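Local coordinates for hypothetical protein MTH938 (Methanothermobacter thermautotrophicus, PDB 1IHN) that is of unknown function, an archaeal member of the DUF498/DUF598 family with a tertiary fold regarded as novel, at residues A[40-45]-A[50-55]; A[33-38]-A[54-59]; A[12-17]-A[93-98]. All blocks are in the same frame, centred on the assembly; numbering follows the deposited sequence.

Interaction 1 of 3, residues A[40-45]-A[50-55]; sequences RRKYGT and AEEELE
K42 and Y43, on the last turn of helix 36-43, reach across to A50 and E52 at the start of helix 52-58, so the contact closes a helix-strand-helix connection running through the short strand 48-49. The K42 chain can be followed outward. From CB, its CG stands anti to the backbone N (chi1 -177°) and lies over the centre of the neighbouring Y43 ring, 3.9 Å above its plane. K42 CD comes next, touching A50 CB and lying 3.4 Å from E52 OE2, and CE carries on past the same carboxylate. At the tip, K42 NZ makes a salt bridge and hydrogen bond to E52 OE1 at 3.2 Å, meeting that oxygen on its syn side, 30° out of the carboxylate plane. E52 bends at chi2 (95°), which turns its carboxylate across the extended lysine at roughly a right angle. A glutamine in place of E52 would probably leave the K42 ammonium without its opposite charge and let the lysine swing more freely. S39 OG holds both A50 N and the E53 carboxylate at the start of helix 52-58. Y43 meets A50 with its ring edge: Y43 CE1 lies 3.6 Å from A50 CA.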
loop_
_atom_site.group_PDB
_atom_site.type_symbol
_atom_site.label_atom_id
_atom_site.label_comp_id
_atom_site.label_asym_id
_atom_site.label_seq_id
_atom_site.Cartn_x
_atom_site.Cartn_y
_atom_site.Cartn_z
ATOM N N ARG A 40 -15.110 -2.478 3.593
ATOM C CA ARG A 40 -16.286 -1.885 4.214
ATOM C C ARG A 40 -17.442 -2.883 4.184
ATOM O O ARG A 40 -18.224 -2.977 5.131
ATOM C CB ARG A 40 -16.695 -0.613 3.485
ATOM C CG ARG A 40 -17.865 0.104 4.131
ATOM C CD ARG A 40 -18.595 0.952 3.111
ATOM N NE ARG A 40 -19.162 0.132 2.041
ATOM C CZ ARG A 40 -19.006 0.384 0.745
ATOM N NH1 ARG A 40 -18.295 1.435 0.353
ATOM N NH2 ARG A 40 -19.567 -0.410 -0.160
ATOM N N ARG A 41 -17.539 -3.632 3.092
ATOM C CA ARG A 41 -18.599 -4.620 2.942
ATOM C C ARG A 41 -18.412 -5.800 3.878
ATOM O O ARG A 41 -19.383 -6.358 4.383
ATOM C CB ARG A 41 -18.652 -5.128 1.502
ATOM C CG ARG A 41 -19.190 -4.116 0.523
ATOM C CD ARG A 41 -18.921 -4.531 -0.910
ATOM N NE ARG A 41 -19.544 -3.607 -1.851
ATOM C CZ ARG A 41 -19.217 -3.523 -3.135
ATOM N NH1 ARG A 41 -18.272 -4.309 -3.630
ATOM N NH2 ARG A 41 -19.834 -2.653 -3.921
ATOM N N LYS A 42 -17.161 -6.174 4.111
ATOM C CA LYS A 42 -16.877 -7.302 4.980
ATOM C C LYS A 42 -16.832 -6.983 6.471
ATOM O O LYS A 42 -17.228 -7.808 7.294
ATOM C CB LYS A 42 -15.558 -7.958 4.572
ATOM C CG LYS A 42 -15.225 -9.193 5.398
ATOM C CD LYS A 42 -14.047 -9.952 4.810
ATOM C CE LYS A 42 -13.879 -11.305 5.474
ATOM N NZ LYS A 42 -12.750 -12.063 4.872
ATOM N N TYR A 43 -16.357 -5.794 6.824
ATOM C CA TYR A 43 -16.239 -5.427 8.231
ATOM C C TYR A 43 -17.097 -4.257 8.697
ATOM O O TYR A 43 -17.222 -4.023 9.900
ATOM C CB TYR A 43 -14.773 -5.126 8.565
ATOM C CG TYR A 43 -13.828 -6.262 8.240
ATOM C CD1 TYR A 43 -12.823 -6.107 7.281
ATOM C CD2 TYR A 43 -13.930 -7.485 8.896
ATOM C CE1 TYR A 43 -11.944 -7.141 6.990
ATOM C CE2 TYR A 43 -13.059 -8.528 8.614
ATOM C CZ TYR A 43 -12.066 -8.353 7.662
ATOM O OH TYR A 43 -11.193 -9.386 7.394
ATOM N N GLY A 44 -17.679 -3.520 7.757
ATOM C CA GLY A 44 -18.494 -2.377 8.129
ATOM C C GLY A 44 -17.616 -1.151 8.282
ATOM O O GLY A 44 -18.079 -0.089 8.690
ATOM N N THR A 45 -16.335 -1.312 7.964
ATOM C CA THR A 45 -15.361 -0.230 8.033
ATOM C C THR A 45 -14.155 -0.609 7.183
ATOM O O THR A 45 -13.824 -1.786 7.062
ATOM C CB THR A 45 -14.877 0.039 9.495
ATOM O OG1 THR A 45 -13.824 1.007 9.472
ATOM C CG2 THR A 45 -14.360 -1.242 10.156
ATOM N N ALA A 50 -9.407 -6.170 4.463
ATOM C CA ALA A 50 -9.777 -7.539 4.146
ATOM C C ALA A 50 -8.636 -8.111 3.312
ATOM O O ALA A 50 -7.952 -7.365 2.599
ATOM C CB ALA A 50 -11.072 -7.557 3.350
ATOM N N GLU A 51 -8.419 -9.420 3.399
ATOM C CA GLU A 51 -7.350 -10.038 2.625
ATOM C C GLU A 51 -7.687 -9.976 1.144
ATOM O O GLU A 51 -6.796 -10.008 0.296
ATOM C CB GLU A 51 -7.130 -11.497 3.039
ATOM C CG GLU A 51 -5.979 -12.147 2.273
ATOM C CD GLU A 51 -5.760 -13.604 2.629
ATOM O OE1 GLU A 51 -6.718 -14.399 2.506
ATOM O OE2 GLU A 51 -4.625 -13.952 3.023
ATOM N N GLU A 52 -8.976 -9.884 0.835
ATOM C CA GLU A 52 -9.413 -9.807 -0.550
ATOM C C GLU A 52 -8.782 -8.595 -1.242
ATOM O O GLU A 52 -8.617 -8.587 -2.460
ATOM C CB GLU A 52 -10.940 -9.696 -0.638
ATOM C CG GLU A 52 -11.712 -10.895 -0.112
ATOM C CD GLU A 52 -12.156 -10.732 1.331
ATOM O OE1 GLU A 52 -11.306 -10.843 2.243
ATOM O OE2 GLU A 52 -13.365 -10.484 1.548
ATOM N N GLU A 53 -8.439 -7.566 -0.472
ATOM C CA GLU A 53 -7.820 -6.378 -1.054
ATOM C C GLU A 53 -6.477 -6.700 -1.711
ATOM O O GLU A 53 -6.062 -6.017 -2.646
ATOM C CB GLU A 53 -7.633 -5.276 0.001
ATOM C CG GLU A 53 -8.893 -4.459 0.260
ATOM C CD GLU A 53 -8.619 -3.112 0.917
ATOM O OE1 GLU A 53 -7.789 -2.340 0.387
ATOM O OE2 GLU A 53 -9.242 -2.814 1.956
ATOM N N LEU A 54 -5.809 -7.744 -1.225
ATOM C CA LEU A 54 -4.513 -8.164 -1.768
ATOM C C LEU A 54 -4.661 -9.045 -3.007
ATOM O O LEU A 54 -3.721 -9.189 -3.794
ATOM C CB LEU A 54 -3.729 -8.955 -0.719
ATOM C CG LEU A 54 -3.354 -8.289 0.606
ATOM C CD1 LEU A 54 -2.724 -9.330 1.516
ATOM C CD2 LEU A 54 -2.392 -7.135 0.365
ATOM N N GLU A 55 -5.838 -9.638 -3.168
ATOM C CA GLU A 55 -6.113 -10.533 -4.285
ATOM C C GLU A 55 -5.689 -9.988 -5.649
ATOM O O GLU A 55 -5.104 -10.720 -6.455
ATOM C CB GLU A 55 -7.601 -10.905 -4.304
ATOM C CG GLU A 55 -7.949 -12.036 -5.271
ATOM C CD GLU A 55 -9.323 -12.640 -5.009
ATOM O OE1 GLU A 55 -10.322 -11.890 -5.019
ATOM O OE2 GLU A 55 -9.404 -13.870 -4.800
#

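Interaction 2 of 3, residues A[33-38]-A[54-59]; sequences PRRKEI and LEELLE
R35, just ahead of helix 36-43, faces E56 of helix 52-58 in the alpha/beta part of the fold, where helix 52-58 packs on the mixed sheet and helix 36-43 meets it through I38, which touches E52 and E53. R35 sits at the centre of an inverse gamma turn linking strand 31-33 to the helix, and its CB points toward the other segment. The arginine has CG anti to its carbonyl carbon (chi1 -57°) and then runs extended as far as NE. E56 takes the less usual first torsion, with CG between the backbone N and the carbonyl carbon (chi1 71°), and is extended beyond; this sends its carboxylate out from the helix to the arginine.

The two groups meet obliquely, their planes 51° apart, with E56 CD over one face of the guanidinium. The salt bridge is long, 3.7 Å from R35 NE to E56 OE2, and purely electrostatic: the oxygen lies well out of the guanidinium plane and no N-H points at it. R35 NH2 stays 4.0 Å from E56 OE1, while the aliphatic CD of R35 passes E56 OE2 at a similar distance. With R35 exposed, this is a surface ion pair.

R34, the residue before, pairs with D22 and E53, while L54 and L57 face the sheet. A water gives E56 a hydrogen-bonded link to the other segment, donating to P33 O at 2.7 Å and to E56 OE2 at 2.6 Å.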
loop_
_atom_site.group_PDB
_atom_site.type_symbol
_atom_site.label_atom_id
_atom_site.label_comp_id
_atom_site.label_asym_id
_atom_site.label_seq_id
_atom_site.Cartn_x
_atom_site.Cartn_y
_atom_site.Cartn_z
ATOM N N PRO A 33 -6.799 3.245 -7.485
ATOM C CA PRO A 33 -7.395 3.605 -6.197
ATOM C C PRO A 33 -7.572 2.371 -5.324
ATOM O O PRO A 33 -7.908 1.295 -5.823
ATOM C CB PRO A 33 -8.749 4.207 -6.594
ATOM C CG PRO A 33 -8.526 4.688 -8.001
ATOM C CD PRO A 33 -7.716 3.562 -8.591
ATOM N N ARG A 34 -7.346 2.523 -4.027
ATOM C CA ARG A 34 -7.530 1.408 -3.116
ATOM C C ARG A 34 -9.021 1.063 -3.113
ATOM O O ARG A 34 -9.867 1.952 -3.118
ATOM C CB ARG A 34 -7.081 1.791 -1.705
ATOM C CG ARG A 34 -7.325 0.699 -0.691
ATOM C CD ARG A 34 -7.053 1.151 0.732
ATOM N NE ARG A 34 -7.675 0.217 1.658
ATOM C CZ ARG A 34 -8.063 0.511 2.892
ATOM N NH1 ARG A 34 -7.887 1.731 3.385
ATOM N NH2 ARG A 34 -8.690 -0.411 3.609
ATOM N N ARG A 35 -9.342 -0.224 -3.114
ATOM C CA ARG A 35 -10.740 -0.651 -3.116
ATOM C C ARG A 35 -11.285 -0.786 -1.696
ATOM O O ARG A 35 -11.508 -1.894 -1.206
ATOM C CB ARG A 35 -10.878 -1.986 -3.846
ATOM C CG ARG A 35 -10.364 -1.954 -5.264
ATOM C CD ARG A 35 -10.615 -3.279 -5.943
ATOM N NE ARG A 35 -10.083 -3.310 -7.299
ATOM C CZ ARG A 35 -10.286 -4.310 -8.152
ATOM N NH1 ARG A 35 -11.013 -5.358 -7.784
ATOM N NH2 ARG A 35 -9.756 -4.264 -9.368
ATOM N N LYS A 36 -11.506 0.349 -1.044
ATOM C CA LYS A 36 -12.011 0.361 0.324
ATOM C C LYS A 36 -13.346 -0.354 0.515
ATOM O O LYS A 36 -13.631 -0.840 1.607
ATOM C CB LYS A 36 -12.143 1.803 0.822
ATOM C CG LYS A 36 -10.831 2.545 0.963
ATOM C CD LYS A 36 -11.048 3.883 1.655
ATOM C CE LYS A 36 -9.739 4.621 1.837
ATOM N NZ LYS A 36 -9.075 4.823 0.522
ATOM N N GLU A 37 -14.159 -0.420 -0.540
ATOM C CA GLU A 37 -15.473 -1.068 -0.460
ATOM C C GLU A 37 -15.368 -2.537 -0.074
ATOM O O GLU A 37 -16.235 -3.068 0.620
ATOM C CB GLU A 37 -16.220 -0.971 -1.800
ATOM C CG GLU A 37 -15.868 0.233 -2.653
ATOM C CD GLU A 37 -14.516 0.089 -3.334
ATOM O OE1 GLU A 37 -14.325 -0.901 -4.073
ATOM O OE2 GLU A 37 -13.648 0.965 -3.132
ATOM N N ILE A 38 -14.314 -3.198 -0.538
ATOM C CA ILE A 38 -14.125 -4.604 -0.223
ATOM C C ILE A 38 -14.158 -4.811 1.288
ATOM O O ILE A 38 -14.889 -5.657 1.795
ATOM C CB ILE A 38 -12.784 -5.117 -0.784
ATOM C CG1 ILE A 38 -12.819 -5.064 -2.312
ATOM C CG2 ILE A 38 -12.516 -6.535 -0.301
ATOM C CD1 ILE A 38 -11.545 -5.559 -2.989
ATOM N N LEU A 54 -5.809 -7.744 -1.225
ATOM C CA LEU A 54 -4.513 -8.164 -1.768
ATOM C C LEU A 54 -4.661 -9.045 -3.007
ATOM O O LEU A 54 -3.721 -9.189 -3.794
ATOM C CB LEU A 54 -3.729 -8.955 -0.719
ATOM C CG LEU A 54 -3.354 -8.289 0.606
ATOM C CD1 LEU A 54 -2.724 -9.330 1.516
ATOM C CD2 LEU A 54 -2.392 -7.135 0.365
ATOM N N GLU A 55 -5.838 -9.638 -3.168
ATOM C CA GLU A 55 -6.113 -10.533 -4.285
ATOM C C GLU A 55 -5.689 -9.988 -5.649
ATOM O O GLU A 55 -5.104 -10.720 -6.455
ATOM C CB GLU A 55 -7.601 -10.905 -4.304
ATOM C CG GLU A 55 -7.949 -12.036 -5.271
ATOM C CD GLU A 55 -9.323 -12.640 -5.009
ATOM O OE1 GLU A 55 -10.322 -11.890 -5.019
ATOM O OE2 GLU A 55 -9.404 -13.870 -4.800
ATOM N N GLU A 56 -5.968 -8.715 -5.916
ATOM C CA GLU A 56 -5.595 -8.144 -7.204
ATOM C C GLU A 56 -4.079 -8.087 -7.377
ATOM O O GLU A 56 -3.579 -8.074 -8.495
ATOM C CB GLU A 56 -6.201 -6.743 -7.380
ATOM C CG GLU A 56 -5.598 -5.633 -6.521
ATOM C CD GLU A 56 -6.113 -4.248 -6.924
ATOM O OE1 GLU A 56 -5.991 -3.892 -8.111
ATOM O OE2 GLU A 56 -6.635 -3.512 -6.061
ATOM N N LEU A 57 -3.345 -8.063 -6.270
ATOM C CA LEU A 57 -1.891 -8.007 -6.340
ATOM C C LEU A 57 -1.254 -9.385 -6.493
ATOM O O LEU A 57 -0.239 -9.533 -7.172
ATOM C CB LEU A 57 -1.324 -7.316 -5.095
ATOM C CG LEU A 57 -1.673 -5.829 -4.953
ATOM C CD1 LEU A 57 -1.022 -5.265 -3.690
ATOM C CD2 LEU A 57 -1.196 -5.066 -6.196
ATOM N N LEU A 58 -1.858 -10.391 -5.869
ATOM C CA LEU A 58 -1.346 -11.755 -5.924
ATOM C C LEU A 58 -1.221 -12.273 -7.353
ATOM O O LEU A 58 -0.420 -13.166 -7.635
ATOM C CB LEU A 58 -2.256 -12.683 -5.114
ATOM C CG LEU A 58 -2.438 -12.314 -3.639
ATOM C CD1 LEU A 58 -3.439 -13.257 -2.994
ATOM C CD2 LEU A 58 -1.098 -12.382 -2.921
ATOM N N GLU A 59 -2.013 -11.702 -8.253
ATOM C CA GLU A 59 -2.006 -12.104 -9.656
ATOM C C GLU A 59 -0.731 -11.639 -10.362
ATOM O O GLU A 59 -0.248 -12.281 -11.295
ATOM C CB GLU A 59 -3.229 -11.509 -10.356
ATOM C CG GLU A 59 -4.527 -11.708 -9.588
ATOM C CD GLU A 59 -5.665 -10.863 -10.130
ATOM O OE1 GLU A 59 -5.523 -9.621 -10.155
ATOM O OE2 GLU A 59 -6.702 -11.437 -10.526
HETATM O O HOH W 1 -7.091 -1.045 -6.888
#

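Interaction 3 of 3, residues A[12-17]-A[93-98]; sequences VTYRGR and KRYNEE
Y14 and Y95 bring their phenol ends together between the three-stranded antiparallel sheet and helix 88-100, so that a beta hairpin is joined to a helix far along the chain. Y14 ends strand 11-14 and opens the type I' turn Y14 to R17, closed by backbone bonds in both directions between its end residues.

The polar part of the contact is one hydrogen bond, 2.8 Å between Y14 OH and Y95 OH, in which either hydroxyl could donate. It pairs two buried side chains, giving each hydroxyl a polar partner away from bulk water. Y95 OH comes in at the edge of the Y14 ring, near its plane.

The aromatic part is an oblique pair. The ring centroids are 5.8 Å apart and the planes lie at 75°, with Y14 CE1 against Y95 CE2 at 3.6 Å. With CG anti to the backbone N in both tyrosines (chi1 180° for Y14), each ring is carried out from its own backbone to the meeting point, where the side chains cross at about a right angle. F4 joins the cluster, its ring meeting that of Y14 and standing edge-to-face with that of Y95, while V105 and I66 of the mixed sheet also touch Y95.

Neighbours in sequence border the two rings: N96 OD1, which bonds F4 N, lies in plane at the edge of the Y95 ring, and R15 CG rests 3.4 Å above one face of the Y14 ring, toward its rim.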
loop_
_atom_site.group_PDB
_atom_site.type_symbol
_atom_site.label_atom_id
_atom_site.label_comp_id
_atom_site.label_asym_id
_atom_site.label_seq_id
_atom_site.Cartn_x
_atom_site.Cartn_y
_atom_site.Cartn_z
ATOM N N VAL A 12 1.007 11.190 -0.353
ATOM C CA VAL A 12 2.244 10.512 -0.727
ATOM C C VAL A 12 2.502 10.850 -2.187
ATOM O O VAL A 12 1.564 11.136 -2.938
ATOM C CB VAL A 12 2.157 8.967 -0.575
ATOM C CG1 VAL A 12 2.119 8.591 0.892
ATOM C CG2 VAL A 12 0.928 8.432 -1.298
ATOM N N THR A 13 3.769 10.840 -2.583
ATOM C CA THR A 13 4.133 11.137 -3.958
ATOM C C THR A 13 4.854 9.934 -4.555
ATOM O O THR A 13 5.852 9.463 -4.019
ATOM C CB THR A 13 5.044 12.377 -4.045
ATOM O OG1 THR A 13 4.336 13.525 -3.562
ATOM C CG2 THR A 13 5.482 12.623 -5.482
ATOM N N TYR A 14 4.330 9.436 -5.668
ATOM C CA TYR A 14 4.913 8.284 -6.331
ATOM C C TYR A 14 5.112 8.604 -7.803
ATOM O O TYR A 14 4.176 9.005 -8.492
ATOM C CB TYR A 14 3.984 7.076 -6.185
ATOM C CG TYR A 14 4.510 5.830 -6.854
ATOM C CD1 TYR A 14 5.595 5.130 -6.318
ATOM C CD2 TYR A 14 3.932 5.350 -8.026
ATOM C CE1 TYR A 14 6.088 3.985 -6.931
ATOM C CE2 TYR A 14 4.417 4.197 -8.649
ATOM C CZ TYR A 14 5.493 3.521 -8.099
ATOM O OH TYR A 14 5.971 2.376 -8.703
ATOM N N ARG A 15 6.339 8.426 -8.276
ATOM C CA ARG A 15 6.685 8.700 -9.665
ATOM C C ARG A 15 6.323 10.121 -10.084
ATOM O O ARG A 15 5.800 10.351 -11.173
ATOM C CB ARG A 15 6.019 7.681 -10.590
ATOM C CG ARG A 15 6.490 6.257 -10.337
ATOM C CD ARG A 15 5.906 5.278 -11.345
ATOM N NE ARG A 15 6.494 5.440 -12.669
ATOM C CZ ARG A 15 6.153 4.722 -13.733
ATOM N NH1 ARG A 15 5.218 3.783 -13.641
ATOM N NH2 ARG A 15 6.757 4.938 -14.891
ATOM N N GLY A 16 6.599 11.069 -9.196
ATOM C CA GLY A 16 6.341 12.466 -9.491
ATOM C C GLY A 16 4.918 12.947 -9.332
ATOM O O GLY A 16 4.637 14.128 -9.541
ATOM N N ARG A 17 4.007 12.053 -8.969
ATOM C CA ARG A 17 2.626 12.464 -8.802
ATOM C C ARG A 17 2.146 12.293 -7.376
ATOM O O ARG A 17 2.386 11.263 -6.741
ATOM C CB ARG A 17 1.712 11.692 -9.747
ATOM C CG ARG A 17 0.233 11.961 -9.498
ATOM C CD ARG A 17 -0.634 11.287 -10.540
ATOM N NE ARG A 17 -2.043 11.296 -10.167
ATOM C CZ ARG A 17 -3.001 10.725 -10.889
ATOM N NH1 ARG A 17 -2.692 10.107 -12.022
ATOM N NH2 ARG A 17 -4.263 10.768 -10.475
ATOM N N LYS A 93 9.702 3.923 2.356
ATOM C CA LYS A 93 11.154 3.821 2.363
ATOM C C LYS A 93 11.527 2.392 2.008
ATOM O O LYS A 93 12.425 2.155 1.199
ATOM C CB LYS A 93 11.722 4.156 3.747
ATOM C CG LYS A 93 11.627 5.620 4.144
ATOM C CD LYS A 93 12.345 5.861 5.465
ATOM C CE LYS A 93 12.194 7.303 5.936
ATOM N NZ LYS A 93 12.869 7.533 7.250
ATOM N N ARG A 94 10.826 1.447 2.632
ATOM C CA ARG A 94 11.058 0.027 2.413
ATOM C C ARG A 94 10.752 -0.345 0.967
ATOM O O ARG A 94 11.440 -1.177 0.371
ATOM C CB ARG A 94 10.179 -0.796 3.360
ATOM C CG ARG A 94 10.366 -2.303 3.252
ATOM C CD ARG A 94 11.757 -2.731 3.717
ATOM N NE ARG A 94 11.939 -2.519 5.151
ATOM C CZ ARG A 94 11.506 -3.350 6.094
ATOM N NH1 ARG A 94 10.868 -4.467 5.765
ATOM N NH2 ARG A 94 11.702 -3.057 7.372
ATOM N N TYR A 95 9.707 0.266 0.413
ATOM C CA TYR A 95 9.318 0.013 -0.968
ATOM C C TYR A 95 10.428 0.495 -1.893
ATOM O O TYR A 95 10.842 -0.225 -2.809
ATOM C CB TYR A 95 8.026 0.760 -1.320
ATOM C CG TYR A 95 7.696 0.705 -2.799
ATOM C CD1 TYR A 95 6.901 -0.312 -3.326
ATOM C CD2 TYR A 95 8.228 1.646 -3.681
ATOM C CE1 TYR A 95 6.646 -0.388 -4.702
ATOM C CE2 TYR A 95 7.983 1.579 -5.050
ATOM C CZ TYR A 95 7.197 0.563 -5.554
ATOM O OH TYR A 95 6.989 0.499 -6.914
ATOM N N ASN A 96 10.897 1.719 -1.659
ATOM C CA ASN A 96 11.957 2.282 -2.485
ATOM C C ASN A 96 13.180 1.384 -2.415
ATOM O O ASN A 96 13.874 1.189 -3.413
ATOM C CB ASN A 96 12.313 3.710 -2.039
ATOM C CG ASN A 96 11.263 4.739 -2.456
ATOM O OD1 ASN A 96 10.493 4.522 -3.403
ATOM N ND2 ASN A 96 11.240 5.873 -1.764
ATOM N N GLU A 97 13.424 0.823 -1.234
ATOM C CA GLU A 97 14.554 -0.078 -1.026
ATOM C C GLU A 97 14.506 -1.262 -1.972
ATOM O O GLU A 97 15.425 -1.482 -2.757
ATOM C CB GLU A 97 14.552 -0.616 0.403
ATOM C CG GLU A 97 15.419 0.135 1.380
ATOM C CD GLU A 97 15.348 -0.474 2.764
ATOM O OE1 GLU A 97 15.555 -1.700 2.880
ATOM O OE2 GLU A 97 15.083 0.269 3.732
ATOM N N GLU A 98 13.429 -2.031 -1.875
ATOM C CA GLU A 98 13.246 -3.217 -2.701
ATOM C C GLU A 98 13.127 -2.899 -4.187
ATOM O O GLU A 98 13.708 -3.592 -5.023
ATOM C CB GLU A 98 12.023 -3.989 -2.209
ATOM C CG GLU A 98 12.259 -4.681 -0.877
ATOM C CD GLU A 98 10.978 -4.997 -0.136
ATOM O OE1 GLU A 98 9.988 -5.382 -0.792
ATOM O OE2 GLU A 98 10.962 -4.873 1.108
#

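Interactions 1 and 2 are neighbours along one interface, with centres 9 Å apart; both lie between helix 36-43, or the turn leading into it, and helix 52-58, and they share L54 and E55. Between them runs a salt bridge, E53 OE1 to R34 NE at 2.9 Å, and I38 packs its CG2 against E52 CB at 3.5 Å; this buried R34-E53 pair and the I38 packing connect the two contacts. Interaction 3 is on the opposite side of the chain's centre, about 24 Å from interaction 1 and 19 Å from interaction 2, centre to centre. Segments 12-17 and 93-98 bracket the other two contacts in sequence, and the mixed sheet connects both regions: L54 and Y95 each touch strand 64-68.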